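Local coordinates for protein VAL-1 (Chlorella virus, PDB 3GNE) that probably cleaves the polysaccharide alginate by beta-elimination, acting as a family 14 polysaccharide lyase with a pH-dependent mode of action, at residues Asn10-Gly15 with Trp19-Val24; Thr96-Gly101 with Thr172-Phe177; Gly123-Tyr128 with Val190-Lys195; Pro140-Glu145 with Ile149-Asp154; Thr219-Gly222 with Ser227-Asn230. All coordinates share one frame; numbering follows the deposited sequence. Where two conformers were deposited one is given.

Overall arrangement
From the N terminus, interaction 1 closes the short loop leading into strand 21-25, an outermost strand of the seven-stranded sheet, before any other contact begins. Interaction 2 then joins strand 91-99 of that sheet to strand 166-173 of the facing sheet, and interaction 3 does the same for strands 125-130 and 186-192. Interactions 2 and 3 cross along the chain, because their segments alternate. Interaction 4 lies nested inside both, folding a loop onto strand 149-151, and it touches interaction 3 through a probable hydrogen bond between D127 O and F151 N (2.9 Å). Interaction 5 comes last, closing the loop from strand 212-221 of the seven-stranded sheet to strand 231-241 of the other.

Interaction 1. Residues Asn10-Gly15 with Trp19-Val24; sequences NLLTKG and WNVDGV
A single water ties L12, G15 and V21 together: it donates to L12 O at 2.7 Å and to V21 O, and accepts from G15 N at 2.8 Å. Both segments are therefore bridged through backbone atoms alone. A direct bond lies beside this bridge, from V21 N to G15 O at 2.8 Å. Its N-H...O angle is 144°, and the donor stands 57° out of the carbonyl plane, so it is short but bent. The apolar half of the contact is built around the same carbonyl that takes the water. V21 CG1 and V24 CG2 each come to 3.4 Å from L12 O, while the L12 side chain runs on past it, its CD1 meeting V21 CG1 at 4.1 Å. That reach follows from L12 chi1 of -173°, which sets CG opposite the backbone N. At the more open end, T13 CG2 meets V24 CG1 at 3.9 Å, the two side chains crossing at about a right angle. The loop is shaped by a type I beta turn from L11 to K14, after which G15, with positive phi, carries its carbonyl to V21. The strand so reached, 21-25, is an outermost strand of its sheet. L12, V21 and V24 all pack on F61 of neighbouring strand 59-63, whereas W19 extends to F238 and M240 of strand 231-241 and bonds S5 through NE1.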
# COMPACT_ATOMS: atom_id res chain seq x y z
N ASN A 10 -15.96 -3.06 11.58
CA ASN A 10 -16.83 -4.07 12.19
C ASN A 10 -17.36 -5.07 11.17
O ASN A 10 -17.92 -6.12 11.56
CB ASN A 10 -18.01 -3.36 12.85
CG ASN A 10 -17.53 -2.55 14.05
OD1 ASN A 10 -17.99 -1.43 14.24
ND2 ASN A 10 -16.59 -3.15 14.75
N LEU A 11 -17.15 -4.75 9.88
CA LEU A 11 -17.52 -5.75 8.86
C LEU A 11 -16.30 -6.42 8.21
O LEU A 11 -16.45 -7.11 7.18
CB LEU A 11 -18.34 -5.01 7.76
CG LEU A 11 -19.65 -4.37 8.27
CD1 LEU A 11 -20.30 -3.60 7.12
CD2 LEU A 11 -20.57 -5.40 8.85
N LEU A 12 -15.07 -6.22 8.74
CA LEU A 12 -13.88 -6.65 8.06
C LEU A 12 -13.90 -8.13 7.65
O LEU A 12 -13.47 -8.40 6.53
CB LEU A 12 -12.67 -6.40 8.98
CG LEU A 12 -11.30 -6.65 8.30
CD1 LEU A 12 -11.07 -5.75 7.13
CD2 LEU A 12 -10.25 -6.49 9.38
N THR A 13 -14.41 -8.99 8.52
CA THR A 13 -14.41 -10.43 8.17
C THR A 13 -15.82 -10.88 7.83
O THR A 13 -16.05 -12.09 7.87
CB THR A 13 -13.85 -11.28 9.32
OG1 THR A 13 -14.65 -11.01 10.51
CG2 THR A 13 -12.41 -10.97 9.62
N LYS A 14 -16.73 -9.98 7.48
CA LYS A 14 -18.11 -10.26 7.13
C LYS A 14 -18.40 -9.66 5.77
O LYS A 14 -19.57 -9.42 5.45
CB LYS A 14 -19.10 -9.67 8.16
CG LYS A 14 -18.84 -10.13 9.57
CD LYS A 14 -19.85 -9.54 10.58
CE LYS A 14 -19.17 -9.54 11.95
NZ LYS A 14 -19.98 -9.52 13.17
N GLY A 15 -17.38 -9.40 4.94
CA GLY A 15 -17.55 -8.92 3.58
C GLY A 15 -17.21 -7.46 3.38
O GLY A 15 -17.09 -6.97 2.26
N TRP A 19 -17.13 -2.42 0.48
CA TRP A 19 -15.74 -2.62 0.07
C TRP A 19 -15.50 -4.01 -0.52
O TRP A 19 -14.44 -4.21 -1.18
CB TRP A 19 -14.76 -2.41 1.26
CG TRP A 19 -14.43 -0.95 1.38
CD1 TRP A 19 -15.30 0.11 1.30
CD2 TRP A 19 -13.14 -0.38 1.60
NE1 TRP A 19 -14.62 1.31 1.45
CE2 TRP A 19 -13.29 1.02 1.64
CE3 TRP A 19 -11.86 -0.95 1.76
CZ2 TRP A 19 -12.21 1.87 1.84
CZ3 TRP A 19 -10.79 -0.08 1.95
CH2 TRP A 19 -10.96 1.33 1.98
N ASN A 20 -16.39 -4.99 -0.29
CA ASN A 20 -16.17 -6.34 -0.86
C ASN A 20 -14.79 -6.87 -0.43
O ASN A 20 -13.95 -7.26 -1.25
CB ASN A 20 -16.30 -6.32 -2.36
CG ASN A 20 -17.57 -5.58 -2.82
OD1 ASN A 20 -17.51 -4.62 -3.62
ND2 ASN A 20 -18.67 -6.08 -2.33
N VAL A 21 -14.60 -6.87 0.89
CA VAL A 21 -13.32 -7.34 1.45
C VAL A 21 -13.25 -8.85 1.39
O VAL A 21 -14.23 -9.52 1.73
CB VAL A 21 -13.19 -6.89 2.90
CG1 VAL A 21 -11.99 -7.53 3.58
CG2 VAL A 21 -13.03 -5.35 2.94
N ASP A 22 -12.11 -9.34 0.94
CA ASP A 22 -11.92 -10.79 0.85
C ASP A 22 -10.48 -11.11 1.29
O ASP A 22 -9.65 -10.19 1.45
CB ASP A 22 -12.17 -11.27 -0.57
CG ASP A 22 -12.54 -12.73 -0.72
OD1 ASP A 22 -12.77 -13.46 0.27
OD2 ASP A 22 -12.64 -13.18 -1.91
N GLY A 23 -10.18 -12.37 1.47
CA GLY A 23 -8.79 -12.75 1.74
C GLY A 23 -8.25 -12.18 3.03
O GLY A 23 -7.04 -11.85 3.10
N VAL A 24 -9.06 -12.04 4.06
CA VAL A 24 -8.55 -11.45 5.33
C VAL A 24 -7.65 -12.45 6.03
O VAL A 24 -8.08 -13.56 6.38
CB VAL A 24 -9.71 -11.05 6.23
CG1 VAL A 24 -9.20 -10.37 7.52
CG2 VAL A 24 -10.69 -10.11 5.51
O HOH W 1 -14.62 -9.98 4.70

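Interaction 2. Residues Thr96-Gly101 with Thr172-Phe177; sequences TFIGHG and TKMNTF
T172, at the end of strand 166-173, aims its side chain at T96, and their CA atoms lie 7.3 Å apart. In the conformer given the two threonines approach tip to tip, but the distances to T96 CG2 are doubtful, since T96 has two deposited conformers. The T172 hydroxyl has its own polar partner, N115 ND2 on strand 112-119. With chi1 at -54°, T172 turns CG2 opposite its backbone N, and this methyl lies 4.3 Å from CD1 of I98 in the I98 conformer given. No hydrogen bond joins the segments: they belong to the two facing sheets of the beta sandwich, consistent with the concanavalin-like clan of family 14 lyases, and meet through side chains of T96, I98 and T172 that point inward and the end of the bent M174 chain. Strand 212-221 also lines the meeting place, I212 touching T96, I98 and T172. M174 follows, where the CA separation to I98 has grown to 8.7 Å. Its chain bends at chi2 and chi3 and brings SD alongside I98, 3.9 Å from CG2, the two side chains sliding past each other in opposite directions; both residues have a second conformer. W204 and S205 also touch M174. Next, N175 fixes the departing chain: OD1 bonds the N-H groups of W204 and S205, and ND2 donates to T176 O at 3.1 Å. T176 OG1 bonds D185, and one face of the F177 ring takes N175 ND2 3.2 Å above its plane, toward the rim.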
# COMPACT_ATOMS: atom_id res chain seq x y z
N THR A 96 -2.38 -0.30 -4.16
CA THR A 96 -3.26 -0.65 -5.26
C THR A 96 -2.55 -1.57 -6.23
O THR A 96 -1.37 -1.42 -6.47
CB THR A 96 -3.66 0.69 -5.94
OG1 THR A 96 -4.75 0.53 -6.80
CG2 THR A 96 -2.47 1.13 -6.76
N PHE A 97 -3.31 -2.53 -6.77
CA PHE A 97 -2.81 -3.41 -7.83
C PHE A 97 -3.53 -3.11 -9.14
O PHE A 97 -4.70 -2.72 -9.09
CB PHE A 97 -3.01 -4.89 -7.45
CG PHE A 97 -1.85 -5.38 -6.55
CD1 PHE A 97 -1.68 -4.88 -5.27
CD2 PHE A 97 -0.95 -6.35 -7.03
CE1 PHE A 97 -0.64 -5.36 -4.45
CE2 PHE A 97 0.10 -6.82 -6.25
CZ PHE A 97 0.25 -6.30 -4.97
N ILE A 98 -2.78 -3.24 -10.23
CA ILE A 98 -3.19 -2.94 -11.59
C ILE A 98 -3.32 -4.24 -12.37
O ILE A 98 -2.38 -5.03 -12.27
CB ILE A 98 -2.12 -2.11 -12.33
CG1 ILE A 98 -1.86 -0.73 -11.75
CG2 ILE A 98 -2.53 -1.94 -13.80
CD1 ILE A 98 -3.16 -0.22 -11.17
N GLY A 99 -4.39 -4.44 -13.12
CA GLY A 99 -4.39 -5.60 -14.05
C GLY A 99 -4.52 -6.90 -13.25
O GLY A 99 -5.23 -6.99 -12.24
N HIS A 100 -3.81 -7.90 -13.72
CA HIS A 100 -3.74 -9.20 -13.02
C HIS A 100 -2.33 -9.75 -13.19
O HIS A 100 -1.58 -9.22 -14.05
CB HIS A 100 -4.79 -10.19 -13.57
CG HIS A 100 -4.55 -10.59 -14.99
ND1 HIS A 100 -3.83 -11.71 -15.34
CD2 HIS A 100 -4.93 -9.95 -16.12
CE1 HIS A 100 -3.83 -11.74 -16.69
NE2 HIS A 100 -4.48 -10.69 -17.17
N GLY A 101 -1.94 -10.74 -12.43
CA GLY A 101 -0.59 -11.29 -12.57
C GLY A 101 0.25 -10.78 -11.42
O GLY A 101 -0.05 -9.76 -10.79
N THR A 172 -3.22 6.59 -7.33
CA THR A 172 -2.78 5.88 -8.52
C THR A 172 -3.59 6.35 -9.71
O THR A 172 -4.82 6.30 -9.61
CB THR A 172 -2.98 4.35 -8.37
OG1 THR A 172 -2.34 3.92 -7.17
CG2 THR A 172 -2.28 3.64 -9.49
N LYS A 173 -2.96 6.79 -10.79
CA LYS A 173 -3.72 7.23 -11.97
C LYS A 173 -3.16 6.51 -13.19
O LYS A 173 -1.96 6.61 -13.49
CB LYS A 173 -3.59 8.75 -12.16
CG LYS A 173 -4.30 9.22 -13.44
CD LYS A 173 -4.26 10.74 -13.54
CE LYS A 173 -5.24 11.12 -14.66
NZ LYS A 173 -4.70 10.85 -16.01
N MET A 174 -4.03 5.75 -13.85
CA MET A 174 -3.57 5.01 -15.01
C MET A 174 -3.04 5.94 -16.10
O MET A 174 -3.52 7.05 -16.28
CB MET A 174 -4.71 4.16 -15.61
CG MET A 174 -5.08 2.95 -14.76
SD MET A 174 -3.81 1.67 -14.71
CE MET A 174 -3.25 1.63 -16.41
N ASN A 175 -2.05 5.38 -16.82
CA ASN A 175 -1.74 6.05 -18.08
C ASN A 175 -2.92 5.96 -19.04
O ASN A 175 -3.83 5.11 -18.89
CB ASN A 175 -0.56 5.36 -18.75
CG ASN A 175 -0.78 3.85 -18.91
OD1 ASN A 175 -0.63 3.08 -17.95
ND2 ASN A 175 -1.18 3.41 -20.13
N THR A 176 -2.87 6.82 -20.06
CA THR A 176 -3.85 6.73 -21.16
C THR A 176 -3.27 5.87 -22.27
O THR A 176 -2.12 5.47 -22.18
CB THR A 176 -4.25 8.08 -21.72
OG1 THR A 176 -3.07 8.72 -22.24
CG2 THR A 176 -4.76 8.98 -20.61
N PHE A 177 -4.06 5.57 -23.28
CA PHE A 177 -3.60 4.83 -24.43
C PHE A 177 -3.97 5.65 -25.65
O PHE A 177 -5.00 6.33 -25.74
CB PHE A 177 -4.24 3.44 -24.57
CG PHE A 177 -3.90 2.63 -23.32
CD1 PHE A 177 -2.86 1.72 -23.36
CD2 PHE A 177 -4.62 2.83 -22.15
CE1 PHE A 177 -2.54 1.01 -22.21
CE2 PHE A 177 -4.30 2.11 -20.99
CZ PHE A 177 -3.25 1.22 -21.06

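Interaction 3. Residues Gly123-Tyr128 with Val190-Lys195; sequences GGVIDY and VIVNGK
In the core between the two sheets of the beta sandwich, V125 and D127 of one sheet meet V190 and V192 of the other. The short axes of strands 125-128 and 190-192 approach to 8.2 Å and run at 162°, nearly antiparallel. That separation is bridged by side chains, and no hydrogen bond crosses it. V125 is the central piece. Its CG1 touches V192 CG2 at 3.7 Å, the two valines reaching toward each other tip to tip, and it also approaches V190 CG1, at 4.1 Å, on a slanting line. V125 chi1 of 176° places CG1 opposite the backbone N, and this methyl touches both partners, while V125 CG2 also lies near V192 CG2. V190 uses its two branches separately: while CG1 faces V125, CG2 packs on D127 CB at 3.7 Å and lies 3.9 Å from D127 CG. Before strand 125-130, G123 and G124 face Q120 in a G1 beta bulge. On the other side, a type I' turn from V192 to K195 closes the hairpin, with V192 N donating to K195 O at 2.9 Å and K195 N returning the bond to V192 O at 3.0 Å. N193 in this turn is held by R167 N and N166 OD1. The wider surroundings are mostly apolar, V190 lying on I117, V125 on L160 and V192 on I168. Within this setting D127 contributes carbon atoms to the valine contact, while OD2 bonds S188 OG; the carboxylate is thus buried but has a polar partner, and the attraction between the segments themselves rests on dispersion and exclusion of water.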
# COMPACT_ATOMS: atom_id res chain seq x y z
N GLY A 123 11.03 5.67 10.59
CA GLY A 123 9.70 6.18 10.31
C GLY A 123 9.54 6.93 9.02
O GLY A 123 8.59 7.66 8.74
N GLY A 124 10.52 6.71 8.09
CA GLY A 124 10.35 7.31 6.76
C GLY A 124 9.26 6.61 5.98
O GLY A 124 8.75 5.57 6.39
N VAL A 125 8.90 7.19 4.82
CA VAL A 125 7.90 6.63 3.94
C VAL A 125 8.44 6.69 2.53
O VAL A 125 9.13 7.65 2.17
CB VAL A 125 6.55 7.39 4.06
CG1 VAL A 125 5.49 6.89 3.07
CG2 VAL A 125 6.03 7.26 5.49
N ILE A 126 8.08 5.68 1.74
CA ILE A 126 8.29 5.75 0.28
C ILE A 126 7.07 5.21 -0.42
O ILE A 126 6.26 4.46 0.10
CB ILE A 126 9.51 4.91 -0.19
CG1 ILE A 126 9.41 3.46 0.29
CG2 ILE A 126 10.82 5.54 0.27
CD1 ILE A 126 10.36 2.50 -0.44
N ASP A 127 6.94 5.63 -1.71
CA ASP A 127 6.15 4.95 -2.69
C ASP A 127 6.94 3.73 -3.18
O ASP A 127 8.14 3.84 -3.34
CB ASP A 127 5.90 5.92 -3.86
CG ASP A 127 4.82 5.48 -4.80
OD1 ASP A 127 4.10 4.48 -4.49
OD2 ASP A 127 4.72 6.06 -5.88
N TYR A 128 6.29 2.60 -3.37
CA TYR A 128 7.01 1.37 -3.71
C TYR A 128 6.27 0.65 -4.85
O TYR A 128 5.14 0.18 -4.66
CB TYR A 128 7.08 0.51 -2.45
CG TYR A 128 7.94 -0.72 -2.59
CD1 TYR A 128 9.33 -0.59 -2.84
CD2 TYR A 128 7.37 -1.99 -2.45
CE1 TYR A 128 10.15 -1.71 -2.97
CE2 TYR A 128 8.20 -3.11 -2.54
CZ TYR A 128 9.57 -2.98 -2.81
OH TYR A 128 10.41 -4.06 -2.91
N VAL A 190 1.85 10.21 -3.04
CA VAL A 190 1.87 9.80 -1.65
C VAL A 190 1.66 11.06 -0.84
O VAL A 190 2.26 12.10 -1.13
CB VAL A 190 3.19 9.13 -1.25
CG1 VAL A 190 3.26 8.93 0.27
CG2 VAL A 190 3.31 7.81 -2.01
N ILE A 191 0.79 10.92 0.16
CA ILE A 191 0.60 11.99 1.13
C ILE A 191 0.88 11.42 2.52
O ILE A 191 0.36 10.37 2.85
CB ILE A 191 -0.82 12.61 1.10
CG1 ILE A 191 -1.26 13.06 -0.27
CG2 ILE A 191 -0.83 13.79 2.05
CD1 ILE A 191 -2.70 13.53 -0.34
N VAL A 192 1.71 12.14 3.29
CA VAL A 192 1.93 11.76 4.68
C VAL A 192 1.72 13.03 5.51
O VAL A 192 2.46 14.03 5.31
CB VAL A 192 3.31 11.17 4.99
CG1 VAL A 192 3.32 10.72 6.43
CG2 VAL A 192 3.60 9.97 4.04
N ASN A 193 0.74 13.03 6.40
CA ASN A 193 0.45 14.16 7.29
C ASN A 193 0.40 15.44 6.53
O ASN A 193 0.93 16.47 6.90
CB ASN A 193 1.46 14.22 8.44
CG ASN A 193 1.33 12.97 9.34
OD1 ASN A 193 0.19 12.52 9.57
ND2 ASN A 193 2.43 12.51 9.82
N GLY A 194 -0.33 15.44 5.41
CA GLY A 194 -0.60 16.62 4.63
C GLY A 194 0.46 16.95 3.60
O GLY A 194 0.22 17.81 2.74
N LYS A 195 1.65 16.33 3.62
CA LYS A 195 2.68 16.62 2.63
C LYS A 195 2.52 15.64 1.46
O LYS A 195 2.53 14.43 1.67
CB LYS A 195 4.08 16.47 3.18
CG LYS A 195 5.20 16.67 2.17
CD LYS A 195 6.56 16.63 2.88
CE LYS A 195 7.62 17.00 1.84
NZ LYS A 195 9.02 17.01 2.34

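Interaction 4. Residues Pro140-Glu145 with Ile149-Asp154; sequences PGLDPE and IGFFQD
I149 presses its branched side chain against the carbonyl oxygens of G141 and D143 and the side chain of L142. Its CD1 lies 3.3 Å from G141 O and 3.6 Å from D143 O, so one methyl touches two carbonyl oxygens of the loop. CG2 is also close to G141 O, at 3.6 Å, and the main apolar pair is L142 CD1 with I149 CG1, at 3.8 Å. The same leucine methyl continues to F151, meeting CE2 at 4.2 Å; it arrives at the edge of the ring, near the ring plane. L142 can touch both residues because CG stands opposite its backbone N (chi1 -173°), which sends the isobutyl group out across strand 149-151. Two inverse gamma turns, centred on L142 and P144, give the loop its kinked course, and the second includes a weak bond from E145 N to D143 O at 3.0 Å. The loop thereby folds back over strand 149-151, an outermost strand of the seven-stranded sheet in the sandwich. Backbone bonds of I149 with I129 and of F151 with D127 join that strand to its neighbour, 125-130. Behind the first shell, I129, P131 and Q137 pack on L142, and F151 is flanked by I129, I139 and L199. F152 has a positive phi of 83°, and its ring turns back so that F151 CB lies 4.0 Å above the centre of one face; this ring rests on D127, E197 and L199. Farther along the chain, D154 OD1 forms a salt bridge with K157 NZ.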
# COMPACT_ATOMS: atom_id res chain seq x y z
N PRO A 140 13.99 6.66 -15.05
CA PRO A 140 15.17 5.82 -14.87
C PRO A 140 15.03 4.89 -13.68
O PRO A 140 14.59 5.33 -12.61
CB PRO A 140 16.29 6.82 -14.58
CG PRO A 140 15.80 8.09 -15.25
CD PRO A 140 14.30 8.12 -15.05
N GLY A 141 15.38 3.61 -13.88
CA GLY A 141 15.36 2.64 -12.82
C GLY A 141 13.96 2.09 -12.51
O GLY A 141 13.89 1.25 -11.62
N LEU A 142 12.92 2.52 -13.25
CA LEU A 142 11.60 1.87 -13.06
C LEU A 142 11.58 0.56 -13.86
O LEU A 142 11.11 0.49 -14.99
CB LEU A 142 10.49 2.81 -13.46
CG LEU A 142 9.08 2.30 -13.14
CD1 LEU A 142 8.96 1.90 -11.67
CD2 LEU A 142 8.05 3.38 -13.49
N ASP A 143 12.19 -0.47 -13.27
CA ASP A 143 12.54 -1.69 -13.96
C ASP A 143 11.82 -2.90 -13.37
O ASP A 143 11.84 -3.04 -12.14
CB ASP A 143 14.03 -2.02 -13.86
CG ASP A 143 14.96 -1.03 -14.49
OD1 ASP A 143 14.51 -0.09 -15.17
OD2 ASP A 143 16.15 -1.17 -14.27
N PRO A 144 11.19 -3.74 -14.18
CA PRO A 144 10.46 -4.89 -13.68
C PRO A 144 11.33 -6.12 -13.45
O PRO A 144 11.09 -7.22 -13.97
CB PRO A 144 9.43 -5.14 -14.82
CG PRO A 144 10.24 -4.81 -16.06
CD PRO A 144 11.03 -3.55 -15.66
N GLU A 145 12.31 -5.95 -12.57
CA GLU A 145 13.18 -7.00 -12.16
C GLU A 145 13.48 -6.87 -10.66
O GLU A 145 13.38 -5.75 -10.13
CB GLU A 145 14.53 -6.92 -12.90
CG GLU A 145 14.45 -6.90 -14.39
CD GLU A 145 15.48 -5.95 -14.98
OE1 GLU A 145 16.68 -6.33 -14.99
OE2 GLU A 145 15.15 -4.83 -15.43
N ILE A 149 10.55 -0.72 -6.78
CA ILE A 149 11.26 0.54 -6.97
C ILE A 149 10.68 1.60 -6.02
O ILE A 149 9.47 1.87 -6.03
CB ILE A 149 11.14 1.03 -8.43
CG1 ILE A 149 11.35 -0.09 -9.45
CG2 ILE A 149 12.09 2.20 -8.66
CD1 ILE A 149 12.67 -0.84 -9.36
N GLY A 150 11.56 2.18 -5.20
CA GLY A 150 11.12 3.19 -4.21
C GLY A 150 11.27 4.59 -4.76
O GLY A 150 12.22 4.85 -5.51
N PHE A 151 10.32 5.43 -4.36
CA PHE A 151 10.38 6.87 -4.66
C PHE A 151 10.03 7.65 -3.41
O PHE A 151 9.29 7.15 -2.54
CB PHE A 151 9.36 7.26 -5.75
CG PHE A 151 9.69 6.56 -7.08
CD1 PHE A 151 10.49 7.23 -8.00
CD2 PHE A 151 9.21 5.30 -7.35
CE1 PHE A 151 10.82 6.64 -9.20
CE2 PHE A 151 9.53 4.70 -8.55
CZ PHE A 151 10.36 5.34 -9.48
N PHE A 152 10.57 8.88 -3.35
CA PHE A 152 10.22 9.87 -2.32
C PHE A 152 11.00 9.67 -1.04
O PHE A 152 10.66 10.32 -0.03
CB PHE A 152 8.73 9.99 -2.04
CG PHE A 152 7.83 10.10 -3.24
CD1 PHE A 152 8.21 10.83 -4.36
CD2 PHE A 152 6.57 9.47 -3.22
CE1 PHE A 152 7.37 10.92 -5.45
CE2 PHE A 152 5.71 9.59 -4.31
CZ PHE A 152 6.11 10.31 -5.41
N GLN A 153 12.05 8.85 -1.04
CA GLN A 153 12.74 8.67 0.24
C GLN A 153 13.26 9.96 0.87
O GLN A 153 13.24 10.11 2.08
CB GLN A 153 13.91 7.71 0.04
CG GLN A 153 14.36 7.19 1.41
CD GLN A 153 15.55 6.27 1.19
OE1 GLN A 153 16.62 6.73 0.73
NE2 GLN A 153 15.34 5.03 1.56
N ASP A 154 13.67 10.94 0.06
CA ASP A 154 14.17 12.18 0.65
C ASP A 154 13.08 13.14 1.07
O ASP A 154 13.37 14.18 1.65
CB ASP A 154 15.13 12.86 -0.35
CG ASP A 154 16.52 12.23 -0.41
OD1 ASP A 154 16.81 11.43 0.51
OD2 ASP A 154 17.26 12.54 -1.38

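Interaction 5. Residues Thr219-Gly222 with Ser227-Asn230; sequences TFFG and SPKN
In F221, chi1 of -85° sets CG opposite the carbonyl carbon and lays the ring beneath CA and CB of S227 in the returning chain; in S227, chi1 of -173° turns OG opposite the backbone N and places it to bond K229 O. The ring placement gives a CH-pi contact: S227 CB lies 3.8 Å from the centroid of the F221 ring and only 12° off the ring normal, squarely over the face. S227 CA covers the same ring at 3.5 Å above its plane, shifted toward the rim, and S227 N is 3.5 Å from F221 CB. P228 adds a smaller touch, its CD reaching F221 CE1 at 4.0 Å, with the two side chains crossing at about a right angle. The segments share no hydrogen bond, although their CA atoms at F221 and S227 come within 5.7 Å. The contact thus closes the connection from the end of strand 212-221 to strand 231-241 of the other sheet. Around the ring, W119 and Y44 each make an edge-to-face contact with F221, and A88 and Q231 touch it as well. The backbone of S227 is bonded to N47 and S48, which fixes the loop residue that lies over the aromatic. Its hydroxyl donates to K229 O at 2.8 Å, in the carbonyl plane, and also bonds Q231 NE2. The buried serine therefore divides its roles: its carbon atoms supply weakly polarised C-H groups to the pi face, while its oxygen is satisfied by polar groups of the loop and of strand 231-241.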
# COMPACT_ATOMS: atom_id res chain seq x y z
N THR A 219 0.33 -5.81 5.69
CA THR A 219 1.34 -5.08 6.45
C THR A 219 2.25 -6.08 7.16
O THR A 219 1.81 -7.05 7.77
CB THR A 219 0.69 -4.10 7.42
OG1 THR A 219 1.75 -3.37 8.09
CG2 THR A 219 -0.18 -4.73 8.52
N PHE A 220 3.55 -5.84 7.01
CA PHE A 220 4.59 -6.74 7.55
C PHE A 220 5.90 -6.05 7.45
O PHE A 220 6.05 -5.09 6.64
CB PHE A 220 4.59 -8.08 6.76
CG PHE A 220 4.83 -7.91 5.28
CD1 PHE A 220 3.71 -7.79 4.43
CD2 PHE A 220 6.13 -7.85 4.74
CE1 PHE A 220 3.93 -7.61 3.06
CE2 PHE A 220 6.32 -7.69 3.38
CZ PHE A 220 5.20 -7.57 2.53
N PHE A 221 6.91 -6.53 8.21
CA PHE A 221 8.23 -5.98 8.14
C PHE A 221 9.02 -6.51 6.96
O PHE A 221 8.94 -7.68 6.61
CB PHE A 221 9.02 -6.36 9.42
CG PHE A 221 8.76 -5.39 10.57
CD1 PHE A 221 9.79 -4.54 10.98
CD2 PHE A 221 7.52 -5.33 11.21
CE1 PHE A 221 9.57 -3.61 11.98
CE2 PHE A 221 7.28 -4.38 12.21
CZ PHE A 221 8.33 -3.54 12.60
N GLY A 222 9.84 -5.60 6.38
CA GLY A 222 10.80 -6.04 5.40
C GLY A 222 10.22 -6.16 4.00
O GLY A 222 9.19 -5.62 3.64
N SER A 227 10.61 -7.92 12.07
CA SER A 227 10.44 -7.15 13.28
C SER A 227 11.44 -7.56 14.34
O SER A 227 11.64 -8.75 14.64
CB SER A 227 9.03 -7.41 13.86
OG SER A 227 8.81 -6.53 14.95
N PRO A 228 12.16 -6.60 14.94
CA PRO A 228 13.20 -6.98 15.92
C PRO A 228 12.65 -7.34 17.29
O PRO A 228 13.43 -7.84 18.13
CB PRO A 228 14.07 -5.71 16.02
CG PRO A 228 13.31 -4.62 15.39
CD PRO A 228 12.19 -5.18 14.60
N LYS A 229 11.37 -7.08 17.54
CA LYS A 229 10.78 -7.38 18.85
C LYS A 229 9.29 -7.58 18.64
O LYS A 229 8.68 -7.19 17.62
CB LYS A 229 11.08 -6.26 19.86
CG LYS A 229 10.43 -4.92 19.48
CD LYS A 229 10.64 -3.94 20.66
CE LYS A 229 10.20 -2.54 20.21
NZ LYS A 229 10.45 -1.49 21.28
N ASN A 230 8.60 -8.11 19.64
CA ASN A 230 7.15 -8.13 19.63
C ASN A 230 6.65 -6.70 19.80
O ASN A 230 7.06 -6.04 20.75
CB ASN A 230 6.59 -8.94 20.80
CG ASN A 230 6.89 -10.41 20.77
OD1 ASN A 230 7.14 -11.01 19.73
ND2 ASN A 230 6.90 -10.98 21.99